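Local coordinates for protein soluble lytic transglycosylase B3 (Pseudomonas aeruginosa, PDB 5ANZ) that probably acts as a lytic transglycosylase that cleaves peptidoglycan during bacterial cell-wall turnover, and carries a bound calcium ion, at residues G295-A307 with G311-I323. Residues are numbered along the deposited sequence; the frame is centred on the assembly and turned at random.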
ATOM      1  N   GLY A 295     -16.709  22.211   9.701  1.00 77.20           N
ATOM      2  CA  GLY A 295     -17.240  21.058  10.405  1.00 76.78           C
ATOM      3  C   GLY A 295     -16.139  20.056  10.697  1.00 73.65           C
ATOM      4  O   GLY A 295     -16.154  19.379  11.727  1.00 69.95           O
ATOM      5  N   LEU A 296     -15.179  19.968   9.778  1.00 63.27           N
ATOM      6  CA  LEU A 296     -14.031  19.083   9.930  1.00 57.04           C
ATOM      7  C   LEU A 296     -12.868  19.785  10.625  1.00 53.63           C
ATOM      8  O   LEU A 296     -11.775  19.227  10.727  1.00 47.06           O
ATOM      9  CB  LEU A 296     -13.575  18.565   8.564  1.00 56.57           C
ATOM     10  CG  LEU A 296     -14.166  17.265   8.017  1.00 57.92           C
ATOM     11  CD1 LEU A 296     -15.637  17.137   8.356  1.00 63.85           C
ATOM     12  CD2 LEU A 296     -13.950  17.214   6.515  1.00 52.88           C
ATOM     13  N   SER A 297     -13.111  21.002  11.107  1.00 55.90           N
ATOM     14  CA  SER A 297     -12.052  21.857  11.646  1.00 53.20           C
ATOM     15  C   SER A 297     -11.277  21.225  12.803  1.00 52.86           C
ATOM     16  O   SER A 297     -10.116  21.570  13.042  1.00 52.34           O
ATOM     17  CB  SER A 297     -12.637  23.197  12.102  1.00 60.03           C
ATOM     18  OG  SER A 297     -13.628  23.010  13.097  1.00 69.25           O
ATOM     19  N   GLY A 298     -11.915  20.303  13.520  1.00 52.59           N
ATOM     20  CA  GLY A 298     -11.266  19.635  14.633  1.00 52.03           C
ATOM     21  C   GLY A 298     -10.485  18.391  14.239  1.00 46.87           C
ATOM     22  O   GLY A 298      -9.768  17.819  15.063  1.00 53.48           O
ATOM     23  N   GLU A 299     -10.608  17.975  12.984  1.00 43.12           N
ATOM     24  CA  GLU A 299      -9.982  16.733  12.529  1.00 39.18           C
ATOM     25  C   GLU A 299      -8.473  16.857  12.330  1.00 36.00           C
ATOM     26  O   GLU A 299      -7.988  17.826  11.735  1.00 40.71           O
ATOM     27  CB  GLU A 299     -10.621  16.260  11.218  1.00 35.22           C
ATOM     28  CG  GLU A 299     -11.999  15.664  11.385  1.00 43.52           C
ATOM     29  CD  GLU A 299     -11.981  14.424  12.257  1.00 49.55           C
ATOM     30  OE1 GLU A 299     -10.986  13.662  12.203  1.00 49.80           O
ATOM     31  OE2 GLU A 299     -12.952  14.216  13.007  1.00 48.66           O
ATOM     32  N   GLN A 300      -7.737  15.853  12.798  1.00 31.23           N
ATOM     33  CA  GLN A 300      -6.287  15.861  12.678  1.00 34.74           C
ATOM     34  C   GLN A 300      -5.868  15.532  11.256  1.00 36.25           C
ATOM     35  O   GLN A 300      -6.384  14.595  10.642  1.00 35.22           O
ATOM     36  CB  GLN A 300      -5.653  14.868  13.649  1.00 35.89           C
ATOM     37  CG  GLN A 300      -5.866  15.207  15.108  1.00 41.55           C
ATOM     38  CD  GLN A 300      -5.061  16.408  15.546  1.00 48.06           C
ATOM     39  OE1 GLN A 300      -3.967  16.649  15.043  1.00 42.41           O
ATOM     40  NE2 GLN A 300      -5.599  17.171  16.487  1.00 51.73           N
ATOM     41  N   ALA A 301      -4.930  16.302  10.725  1.00 27.33           N
ATOM     42  CA  ALA A 301      -4.467  16.045   9.362  1.00 26.10           C
ATOM     43  C   ALA A 301      -2.969  16.270   9.228  1.00 24.21           C
ATOM     44  O   ALA A 301      -2.381  17.033   9.989  1.00 27.98           O
ATOM     45  CB  ALA A 301      -5.236  16.925   8.369  1.00 29.45           C
ATOM     46  N   SER A 302      -2.364  15.608   8.247  1.00 24.71           N
ATOM     47  CA  SER A 302      -0.956  15.773   7.904  1.00 25.72           C
ATOM     48  C   SER A 302      -0.841  16.329   6.496  1.00 25.18           C
ATOM     49  O   SER A 302      -1.734  16.113   5.671  1.00 21.64           O
ATOM     50  CB  SER A 302      -0.201  14.443   7.983  1.00 29.29           C
ATOM     51  OG  SER A 302      -0.267  13.901   9.290  1.00 35.90           O
ATOM     52  N   LEU A 303       0.262  17.025   6.234  1.00 24.63           N
ATOM     53  CA  LEU A 303       0.547  17.579   4.909  1.00 24.41           C
ATOM     54  C   LEU A 303       1.380  16.616   4.065  1.00 27.77           C
ATOM     55  O   LEU A 303       2.470  16.193   4.471  1.00 29.59           O
ATOM     56  CB  LEU A 303       1.273  18.919   5.042  1.00 27.31           C
ATOM     57  CG  LEU A 303       1.859  19.492   3.753  1.00 30.31           C
ATOM     58  CD1 LEU A 303       0.752  19.856   2.792  1.00 33.17           C
ATOM     59  CD2 LEU A 303       2.719  20.714   4.077  1.00 37.19           C
ATOM     60  N   LEU A 304       0.850  16.258   2.893  1.00 24.25           N
ATOM     61  CA  LEU A 304       1.552  15.397   1.954  1.00 22.81           C
ATOM     62  C   LEU A 304       1.984  16.156   0.690  1.00 26.50           C
ATOM     63  O   LEU A 304       1.164  16.810   0.038  1.00 26.84           O
ATOM     64  CB  LEU A 304       0.660  14.216   1.578  1.00 23.18           C
ATOM     65  CG  LEU A 304       1.165  13.160   0.599  1.00 25.53           C
ATOM     66  CD1 LEU A 304       2.258  12.299   1.210  1.00 28.42           C
ATOM     67  CD2 LEU A 304      -0.011  12.306   0.162  1.00 27.80           C
ATOM     68  N   LEU A 305       3.273  16.073   0.363  1.00 25.42           N
ATOM     69  CA  LEU A 305       3.820  16.684  -0.852  1.00 26.57           C
ATOM     70  C   LEU A 305       4.504  15.627  -1.721  1.00 29.15           C
ATOM     71  O   LEU A 305       5.724  15.476  -1.650  1.00 34.63           O
ATOM     72  CB  LEU A 305       4.842  17.772  -0.515  1.00 30.19           C
ATOM     73  CG  LEU A 305       4.418  19.104   0.094  1.00 34.68           C
ATOM     74  CD1 LEU A 305       5.647  19.888   0.531  1.00 35.89           C
ATOM     75  CD2 LEU A 305       3.618  19.900  -0.920  1.00 29.99           C
ATOM     76  N   PRO A 306       3.733  14.910  -2.548  1.00 29.86           N
ATOM     77  CA  PRO A 306       4.291  13.741  -3.242  1.00 27.97           C
ATOM     78  C   PRO A 306       5.450  14.064  -4.200  1.00 33.69           C
ATOM     79  O   PRO A 306       6.257  13.175  -4.480  1.00 31.29           O
ATOM     80  CB  PRO A 306       3.091  13.170  -4.012  1.00 28.53           C
ATOM     81  CG  PRO A 306       2.064  14.250  -4.031  1.00 35.17           C
ATOM     82  CD  PRO A 306       2.303  15.116  -2.832  1.00 28.82           C
ATOM     83  N   ALA A 307       5.548  15.306  -4.677  1.00 25.44           N
ATOM     84  CA  ALA A 307       6.671  15.692  -5.535  1.00 26.97           C
ATOM     85  C   ALA A 307       7.353  16.972  -5.068  1.00 28.63           C
ATOM     86  O   ALA A 307       7.840  17.756  -5.886  1.00 34.47           O
ATOM     87  CB  ALA A 307       6.197  15.844  -6.973  1.00 28.73           C
ATOM     88  N   GLY A 311       5.251  20.803  -6.436  1.00 28.22           N
ATOM     89  CA  GLY A 311       4.147  19.967  -6.867  1.00 29.04           C
ATOM     90  C   GLY A 311       2.892  20.212  -6.052  1.00 24.13           C
ATOM     91  O   GLY A 311       2.833  21.124  -5.234  1.00 27.95           O
ATOM     92  N   PRO A 312       1.875  19.393  -6.279  1.00 26.02           N
ATOM     93  CA  PRO A 312       0.615  19.550  -5.546  1.00 24.08           C
ATOM     94  C   PRO A 312       0.746  19.156  -4.073  1.00 21.45           C
ATOM     95  O   PRO A 312       1.639  18.376  -3.704  1.00 25.61           O
ATOM     96  CB  PRO A 312      -0.338  18.619  -6.298  1.00 26.74           C
ATOM     97  CG  PRO A 312       0.562  17.550  -6.848  1.00 31.70           C
ATOM     98  CD  PRO A 312       1.836  18.277  -7.238  1.00 25.28           C
ATOM     99  N   ALA A 313      -0.120  19.727  -3.242  1.00 22.15           N
ATOM    100  CA  ALA A 313      -0.107  19.475  -1.805  1.00 22.42           C
ATOM    101  C   ALA A 313      -1.468  18.959  -1.363  1.00 23.16           C
ATOM    102  O   ALA A 313      -2.502  19.378  -1.899  1.00 24.74           O
ATOM    103  CB  ALA A 313       0.264  20.731  -1.042  1.00 26.73           C
ATOM    104  N   PHE A 314      -1.461  18.035  -0.401  1.00 21.16           N
ATOM    105  CA  PHE A 314      -2.694  17.454   0.112  1.00 21.68           C
ATOM    106  C   PHE A 314      -2.697  17.494   1.626  1.00 23.55           C
ATOM    107  O   PHE A 314      -1.650  17.297   2.236  1.00 26.46           O
ATOM    108  CB  PHE A 314      -2.838  16.001  -0.354  1.00 22.54           C
ATOM    109  CG  PHE A 314      -2.882  15.851  -1.844  1.00 21.01           C
ATOM    110  CD1 PHE A 314      -1.711  15.744  -2.577  1.00 21.43           C
ATOM    111  CD2 PHE A 314      -4.086  15.818  -2.509  1.00 24.40           C
ATOM    112  CE1 PHE A 314      -1.750  15.606  -3.958  1.00 27.00           C
ATOM    113  CE2 PHE A 314      -4.128  15.684  -3.901  1.00 25.39           C
ATOM    114  CZ  PHE A 314      -2.954  15.575  -4.618  1.00 25.21           C
ATOM    115  N   LEU A 315      -3.857  17.729   2.235  1.00 21.25           N
ATOM    116  CA  LEU A 315      -3.999  17.431   3.659  1.00 23.50           C
ATOM    117  C   LEU A 315      -4.613  16.053   3.738  1.00 24.80           C
ATOM    118  O   LEU A 315      -5.619  15.808   3.083  1.00 24.03           O
ATOM    119  CB  LEU A 315      -4.874  18.446   4.387  1.00 24.44           C
ATOM    120  CG  LEU A 315      -4.191  19.786   4.623  1.00 27.54           C
ATOM    121  CD1 LEU A 315      -5.131  20.741   5.332  1.00 29.12           C
ATOM    122  CD2 LEU A 315      -2.922  19.564   5.441  1.00 30.29           C
ATOM    123  N   VAL A 316      -4.023  15.156   4.524  1.00 21.11           N
ATOM    124  CA  VAL A 316      -4.570  13.805   4.605  1.00 20.30           C
ATOM    125  C   VAL A 316      -5.012  13.492   6.032  1.00 22.17           C
ATOM    126  O   VAL A 316      -4.364  13.862   7.011  1.00 23.80           O
ATOM    127  CB  VAL A 316      -3.579  12.756   4.092  1.00 19.59           C
ATOM    128  CG1 VAL A 316      -3.285  13.011   2.614  1.00 21.91           C
ATOM    129  CG2 VAL A 316      -2.281  12.753   4.899  1.00 20.27           C
ATOM    130  N   LEU A 317      -6.173  12.860   6.112  1.00 22.15           N
ATOM    131  CA  LEU A 317      -6.867  12.687   7.378  1.00 21.50           C
ATOM    132  C   LEU A 317      -6.772  11.242   7.825  1.00 21.44           C
ATOM    133  O   LEU A 317      -6.046  10.443   7.246  1.00 21.16           O
ATOM    134  CB  LEU A 317      -8.330  13.112   7.264  1.00 23.51           C
ATOM    135  CG  LEU A 317      -8.627  14.614   7.375  1.00 28.83           C
ATOM    136  CD1 LEU A 317      -8.025  15.355   6.221  1.00 28.46           C
ATOM    137  CD2 LEU A 317     -10.138  14.867   7.475  1.00 38.32           C
ATOM    138  N   HIS A 318      -7.515  10.934   8.878  1.00 25.87           N
ATOM    139  CA  HIS A 318      -7.456   9.626   9.502  1.00 23.16           C
ATOM    140  C   HIS A 318      -7.700   8.488   8.514  1.00 21.87           C
ATOM    141  O   HIS A 318      -7.025   7.458   8.587  1.00 23.75           O
ATOM    142  CB  HIS A 318      -8.474   9.558  10.641  1.00 28.87           C
ATOM    143  CG  HIS A 318      -8.271   8.394  11.562  1.00 38.24           C
ATOM    144  ND1 HIS A 318      -7.119   8.220  12.294  1.00 38.22           N
ATOM    145  CD2 HIS A 318      -9.078   7.346  11.867  1.00 50.12           C
ATOM    146  CE1 HIS A 318      -7.220   7.112  13.012  1.00 46.93           C
ATOM    147  NE2 HIS A 318      -8.396   6.567  12.768  1.00 50.29           N
ATOM    148  N   ASN A 319      -8.645   8.669   7.588  1.00 20.17           N
ATOM    149  CA  ASN A 319      -8.958   7.577   6.664  1.00 19.03           C
ATOM    150  C   ASN A 319      -7.800   7.285   5.709  1.00 20.44           C
ATOM    151  O   ASN A 319      -7.653   6.163   5.226  1.00 20.87           O
ATOM    152  CB  ASN A 319     -10.247   7.871   5.884  1.00 20.92           C
ATOM    153  CG  ASN A 319     -11.504   7.630   6.719  1.00 19.67           C
ATOM    154  OD1 ASN A 319     -11.448   7.068   7.812  1.00 20.85           O
ATOM    155  ND2 ASN A 319     -12.646   8.043   6.198  1.00 20.94           N
ATOM    156  N   PHE A 320      -6.962   8.291   5.447  1.00 18.99           N
ATOM    157  CA  PHE A 320      -5.715   8.057   4.711  1.00 21.01           C
ATOM    158  C   PHE A 320      -4.812   7.106   5.498  1.00 20.53           C
ATOM    159  O   PHE A 320      -4.206   6.195   4.936  1.00 20.41           O
ATOM    160  CB  PHE A 320      -4.996   9.388   4.441  1.00 22.95           C
ATOM    161  CG  PHE A 320      -3.849   9.284   3.472  1.00 18.52           C
ATOM    162  CD1 PHE A 320      -4.085   9.364   2.108  1.00 19.74           C
ATOM    163  CD2 PHE A 320      -2.545   9.164   3.922  1.00 21.81           C
ATOM    164  CE1 PHE A 320      -3.039   9.303   1.199  1.00 20.03           C
ATOM    165  CE2 PHE A 320      -1.487   9.104   3.019  1.00 23.09           C
ATOM    166  CZ  PHE A 320      -1.747   9.173   1.650  1.00 20.68           C
ATOM    167  N   ARG A 321      -4.715   7.320   6.812  1.00 21.13           N
ATOM    168  CA  ARG A 321      -3.937   6.425   7.651  1.00 24.44           C
ATOM    169  C   ARG A 321      -4.483   5.004   7.620  1.00 27.45           C
ATOM    170  O   ARG A 321      -3.719   4.040   7.699  1.00 28.58           O
ATOM    171  CB  ARG A 321      -3.892   6.953   9.093  1.00 28.15           C
ATOM    172  CG  ARG A 321      -3.278   8.343   9.210  1.00 31.97           C
ATOM    173  CD  ARG A 321      -3.300   8.842  10.655  1.00 35.41           C
ATOM    174  NE  ARG A 321      -2.448   8.033  11.529  1.00 50.89           N
ATOM    175  CZ  ARG A 321      -2.457   8.084  12.861  1.00 63.85           C
ATOM    176  NH1 ARG A 321      -3.283   8.904  13.501  1.00 63.01           N
ATOM    177  NH2 ARG A 321      -1.637   7.305  13.557  1.00 65.97           N
ATOM    178  N   ALA A 322      -5.803   4.867   7.525  1.00 23.65           N
ATOM    179  CA  ALA A 322      -6.413   3.535   7.433  1.00 21.40           C
ATOM    180  C   ALA A 322      -5.981   2.816   6.152  1.00 25.71           C
ATOM    181  O   ALA A 322      -5.687   1.620   6.154  1.00 27.57           O
ATOM    182  CB  ALA A 322      -7.944   3.644   7.487  1.00 23.50           C
ATOM    183  N   ILE A 323      -5.962   3.547   5.052  1.00 22.31           N
ATOM    184  CA  ILE A 323      -5.551   2.962   3.791  1.00 22.31           C
ATOM    185  C   ILE A 323      -4.088   2.530   3.861  1.00 23.93           C
ATOM    186  O   ILE A 323      -3.706   1.509   3.309  1.00 22.51           O
ATOM    187  CB  ILE A 323      -5.757   3.954   2.643  1.00 20.89           C
ATOM    188  CG1 ILE A 323      -7.246   4.301   2.528  1.00 19.02           C
ATOM    189  CG2 ILE A 323      -5.182   3.373   1.345  1.00 21.49           C
ATOM    190  CD1 ILE A 323      -7.508   5.569   1.712  1.00 21.00           C
TER
HETATM  191  O   HOH W   1      -8.631  12.944  10.633  1.00 32.88           O
HETATM  192  O   HOH W   2      -3.171  12.178   9.099  1.00 39.16           O
HETATM  193  O   HOH W   3       4.234  17.734  -4.334  1.00 26.02           O
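The carbonyl oxygen of Val-316 is gripped by two donors: Ser-302 N, 2.9 Å from Val-316 O and in the plane of that carbonyl, and a water that also bonds weakly to Ser-302 OG. In return Val-316 N reaches Ser-302 O at 2.7 Å, nearly straight at 166°. Leu-304 and Phe-314 form the next hydrogen-bonded pair, with Leu-304 N 2.8 Å from Phe-314 O, so the strands make an antiparallel beta hairpin. Small, polar Ser-302 suits its buried place because its hydroxyl can give its one proton to Ile-272 O, its strongest partner, or to Leu-270 O, also in bonding range. On the same face, with CG anti to the backbone N (chi1 180°), branched Leu-304 sends CD2 to Phe-320 CZ, 3.9 Å away, the side chains crossing at about a right angle. Val-316 CG1 sits 3.7 Å above the centre of the Phe-320 ring. Flat Phe-314 offers a ring edge to Pro-306, whose CG is 4.0 Å from its CE1. Ala-301, Leu-303 and Leu-315 occupy the other face, packing against helix 276-280; small Ala-301 CB lies 3.9 Å from Leu-317 CD1. Where the strands part, water links Gln-300 O, Glu-299 OE1 and His-318 N, and another joins Ala-307 N to Pro-312 O. Paired amides and waters thus meet part of the hairpin's backbone need, flanking strands bonding Ala-301, Ala-313 and Leu-315, while apolar contacts join it to helix 318-324.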